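Side-chain contacts in immunity protein 52 domain-containing protein (Burkholderia pseudomallei K96243, PDB 4RHO), which is of unknown molecular function but probably acts as an immunity protein that neutralises a cognate bacterial toxin: residues V237-A240 with N241-I245; R246-Q250 with D251-A255. One frame throughout, in Å; residues are numbered along the deposited sequence.

Contact 1 of 2, residues V237-A240 with N241-I245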
# COMPACT_ATOMS: atom_id res chain seq x y z
N VAL A 237 17.97 -7.90 -5.00
CA VAL A 237 18.36 -6.85 -4.05
C VAL A 237 19.45 -5.94 -4.68
O VAL A 237 19.34 -4.71 -4.59
CB VAL A 237 18.85 -7.47 -2.70
CG1 VAL A 237 19.42 -6.39 -1.78
CG2 VAL A 237 17.71 -8.23 -2.00
N ALA A 238 20.44 -6.54 -5.37
CA ALA A 238 21.56 -5.78 -5.96
C ALA A 238 21.08 -4.79 -7.04
O ALA A 238 21.60 -3.68 -7.11
CB ALA A 238 22.58 -6.74 -6.55
N ILE A 239 20.10 -5.18 -7.88
CA ILE A 239 19.62 -4.29 -8.94
C ILE A 239 18.70 -3.17 -8.32
O ILE A 239 18.81 -2.01 -8.72
CB ILE A 239 18.89 -5.07 -10.08
CG1 ILE A 239 18.51 -4.13 -11.26
CG2 ILE A 239 17.67 -5.84 -9.57
CD1 ILE A 239 19.75 -3.40 -11.93
N ALA A 240 17.89 -3.52 -7.30
CA ALA A 240 17.09 -2.52 -6.60
C ALA A 240 17.99 -1.53 -5.87
O ALA A 240 17.74 -0.32 -5.91
CB ALA A 240 16.15 -3.20 -5.61
N ASN A 241 19.13 -2.02 -5.31
CA ASN A 241 20.13 -1.18 -4.66
C ASN A 241 20.81 -0.23 -5.67
O ASN A 241 20.96 0.97 -5.38
CB ASN A 241 21.19 -2.04 -3.94
CG ASN A 241 20.70 -2.66 -2.64
OD1 ASN A 241 19.63 -2.31 -2.11
ND2 ASN A 241 21.49 -3.54 -2.08
N ARG A 242 21.19 -0.75 -6.86
CA ARG A 242 21.80 0.06 -7.93
C ARG A 242 20.86 1.19 -8.38
O ARG A 242 21.32 2.31 -8.64
CB ARG A 242 22.18 -0.82 -9.13
CG ARG A 242 23.41 -1.70 -8.88
CD ARG A 242 23.58 -2.71 -10.00
NE ARG A 242 23.73 -2.05 -11.30
CZ ARG A 242 23.58 -2.68 -12.46
NH1 ARG A 242 23.21 -3.95 -12.49
NH2 ARG A 242 23.74 -2.02 -13.60
N ILE A 243 19.55 0.89 -8.50
CA ILE A 243 18.55 1.88 -8.90
C ILE A 243 18.42 2.98 -7.83
O ILE A 243 18.35 4.16 -8.16
CB ILE A 243 17.18 1.21 -9.21
CG1 ILE A 243 17.30 0.25 -10.41
CG2 ILE A 243 16.08 2.28 -9.45
CD1 ILE A 243 16.08 -0.59 -10.66
N GLU A 244 18.46 2.59 -6.52
CA GLU A 244 18.40 3.55 -5.40
C GLU A 244 19.58 4.52 -5.46
O GLU A 244 19.38 5.74 -5.35
CB GLU A 244 18.39 2.81 -4.05
CG GLU A 244 17.07 2.12 -3.76
CD GLU A 244 17.14 0.99 -2.76
OE1 GLU A 244 18.25 0.69 -2.27
OE2 GLU A 244 16.09 0.35 -2.52
N ILE A 245 20.80 4.00 -5.70
CA ILE A 245 22.01 4.81 -5.81
C ILE A 245 21.90 5.77 -7.02
O ILE A 245 22.21 6.96 -6.89
CB ILE A 245 23.27 3.89 -5.92
CG1 ILE A 245 23.47 3.07 -4.60
CG2 ILE A 245 24.53 4.71 -6.27
CD1 ILE A 245 24.56 1.93 -4.70

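Contact 2 of 2, residues R246-Q250 with D251-A255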
# COMPACT_ATOMS: atom_id res chain seq x y z
N ARG A 246 21.40 5.27 -8.17
CA ARG A 246 21.21 6.09 -9.37
C ARG A 246 20.22 7.26 -9.10
O ARG A 246 20.51 8.40 -9.48
CB ARG A 246 20.70 5.22 -10.54
CG ARG A 246 20.47 6.00 -11.85
CD ARG A 246 21.78 6.44 -12.47
NE ARG A 246 22.59 5.30 -12.89
CZ ARG A 246 23.84 5.41 -13.33
NH1 ARG A 246 24.43 6.59 -13.39
NH2 ARG A 246 24.52 4.32 -13.68
N LEU A 247 19.08 6.96 -8.45
CA LEU A 247 18.05 7.96 -8.16
C LEU A 247 18.58 9.07 -7.24
O LEU A 247 18.21 10.23 -7.40
CB LEU A 247 16.81 7.30 -7.53
CG LEU A 247 15.96 6.46 -8.47
CD1 LEU A 247 15.01 5.58 -7.70
CD2 LEU A 247 15.20 7.33 -9.46
N VAL A 248 19.40 8.70 -6.24
CA VAL A 248 19.95 9.68 -5.30
C VAL A 248 21.01 10.54 -6.00
O VAL A 248 20.99 11.75 -5.88
CB VAL A 248 20.52 9.00 -4.03
CG1 VAL A 248 21.39 9.97 -3.22
CG2 VAL A 248 19.39 8.45 -3.17
N ASP A 249 21.85 9.91 -6.83
CA ASP A 249 22.92 10.60 -7.56
C ASP A 249 22.37 11.77 -8.43
O ASP A 249 23.08 12.74 -8.68
CB ASP A 249 23.68 9.62 -8.44
CG ASP A 249 25.11 10.03 -8.70
OD1 ASP A 249 25.95 9.80 -7.81
OD2 ASP A 249 25.40 10.50 -9.82
N GLN A 250 21.10 11.67 -8.88
CA GLN A 250 20.47 12.71 -9.71
C GLN A 250 19.42 13.52 -8.91
O GLN A 250 18.60 14.22 -9.51
CB GLN A 250 19.82 12.09 -10.94
CG GLN A 250 20.82 11.55 -11.95
CD GLN A 250 20.13 10.87 -13.09
OE1 GLN A 250 20.16 11.33 -14.22
NE2 GLN A 250 19.41 9.80 -12.78
N ASP A 251 19.49 13.45 -7.55
CA ASP A 251 18.57 14.17 -6.64
C ASP A 251 17.09 13.90 -7.03
O ASP A 251 16.29 14.83 -7.13
CB ASP A 251 18.86 15.69 -6.62
CG ASP A 251 18.38 16.41 -5.36
OD1 ASP A 251 17.80 15.73 -4.46
OD2 ASP A 251 18.62 17.63 -5.24
N LEU A 252 16.73 12.62 -7.24
CA LEU A 252 15.36 12.23 -7.58
C LEU A 252 14.68 11.52 -6.41
O LEU A 252 13.47 11.34 -6.41
CB LEU A 252 15.34 11.31 -8.83
CG LEU A 252 15.77 11.97 -10.15
CD1 LEU A 252 15.99 10.93 -11.23
CD2 LEU A 252 14.74 13.00 -10.61
N LEU A 253 15.48 11.11 -5.40
CA LEU A 253 14.95 10.39 -4.26
C LEU A 253 14.93 11.29 -3.00
O LEU A 253 15.98 11.65 -2.47
CB LEU A 253 15.79 9.11 -4.00
CG LEU A 253 15.14 8.06 -3.10
CD1 LEU A 253 13.85 7.55 -3.71
CD2 LEU A 253 16.09 6.91 -2.86
N PRO A 254 13.74 11.69 -2.53
CA PRO A 254 13.68 12.56 -1.34
C PRO A 254 13.88 11.78 -0.05
O PRO A 254 13.68 10.58 -0.02
CB PRO A 254 12.28 13.16 -1.42
CG PRO A 254 11.46 12.12 -2.09
CD PRO A 254 12.38 11.39 -3.05
N ALA A 255 14.25 12.48 1.03
CA ALA A 255 14.35 11.86 2.36
C ALA A 255 12.97 11.72 2.97
O ALA A 255 12.10 12.56 2.72
CB ALA A 255 15.25 12.69 3.26
O HOH W 1 17.98 12.06 -4.14

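Contact 1 of 2, residues V237-A240 with N241-I245
I239 and R242 meet on one flank of helix 234-249, one turn apart. The I239 side chain leaves with CG1 anti to its backbone N (chi1 -174°), and its terminal methyl then reaches the arginine: CD1 of I239 lies over one face of the R242 guanidinium, offset toward its rim, 3.5 Å from NH1. A bend at chi3 (59°) turns that guanidinium over the methyl; E203 touches R242 from a neighbouring loop. R242 and A238 form the solvent side, where CB of A238 makes no contact with 241-245. V237, A240, I243 and E244 lie on the buried side, and there side-chain carbons crowd the helix carbonyls: I243 CG1 is 3.2 Å from I239 O, and E244 CG 3.3 Å from A240 O. I239 CG1 and I243 CD1 add a modest apolar touch at 4.3 Å, and I239 also touches R205 of a loop. A240 and N241 rest on Y174. V237 and N241 extend in parallel from successive turns. Beneath all this run four regular i to i+4 helix bonds, among them N241 N to V237 O at 2.8 Å and E244 N to A240 O at 3.1 Å. E244 is buried, yet both carboxylate oxygens are occupied: OE1 by V179 N, OE2 by Y174 OH and V186 N. A buried acid gripped by three donors ties this helix to the 174-186 region, and those donors would probably favour its charged form.

Contact 2 of 2, residues R246-Q250 with D251-A255
D251 takes up a left-handed backbone conformation (phi 51°), unusual for a residue with a side chain, and with it the chain turns off the end of helix 234-249 in a Schellman motif. Two bonds define the motif: L252 N reaches back to L247 O at 2.8 Å, and D251 N to V248 O at 2.8 Å. The first comes in nearly along the carbonyl axis, whereas the second donor stands above the carbonyl plane, 56° out of it. L253 N adds a weak bond to L247 O. A water accepts from L253 N at 3.0 Å and donates to L253 O at 2.6 Å, with a weak third bond to V248 O. Apolar side chains flank this turn. L247 and L252 cross at about a right angle, CD2 of L247 lying 4.0 Å from CB of L252. On the other flank, with CG anti to its own N (chi1 -163°), L253 brings CD2 against the valine, 3.7 Å from V248 CG2. L247 and L253 both lean on L190 of strand 189-192. Q250 runs alongside L252, its NE2 3.9 Å from L252 CD1 and weakly bonded to Q200 O. The carbonyls of L247 and V248 are thus met by backbone donors, with a weak water bond to V248, while L247 and L253 pack on L190, so the helix end pairs backbone capping with apolar contacts to the sheet.

Both contacts belong to helix 234-249 and follow one another along it, their centres 12 Å apart. Contact 1 lies within the helix body, where the backbone bonding is regular and most touching residues are buried; contact 2 is its C-terminal end and is only partly buried. They meet where E244 O lies 4.3 Å from L253 CD2, so the chain leaving the helix packs back against the preceding turn. The chemistry shifts accordingly: a buried acid fastens 237-245 to a loop, whereas in 246-255 leucines press on strand 189-192 of the antiparallel sheet. E203 serves both, touching R242 and forming a salt bridge with R246.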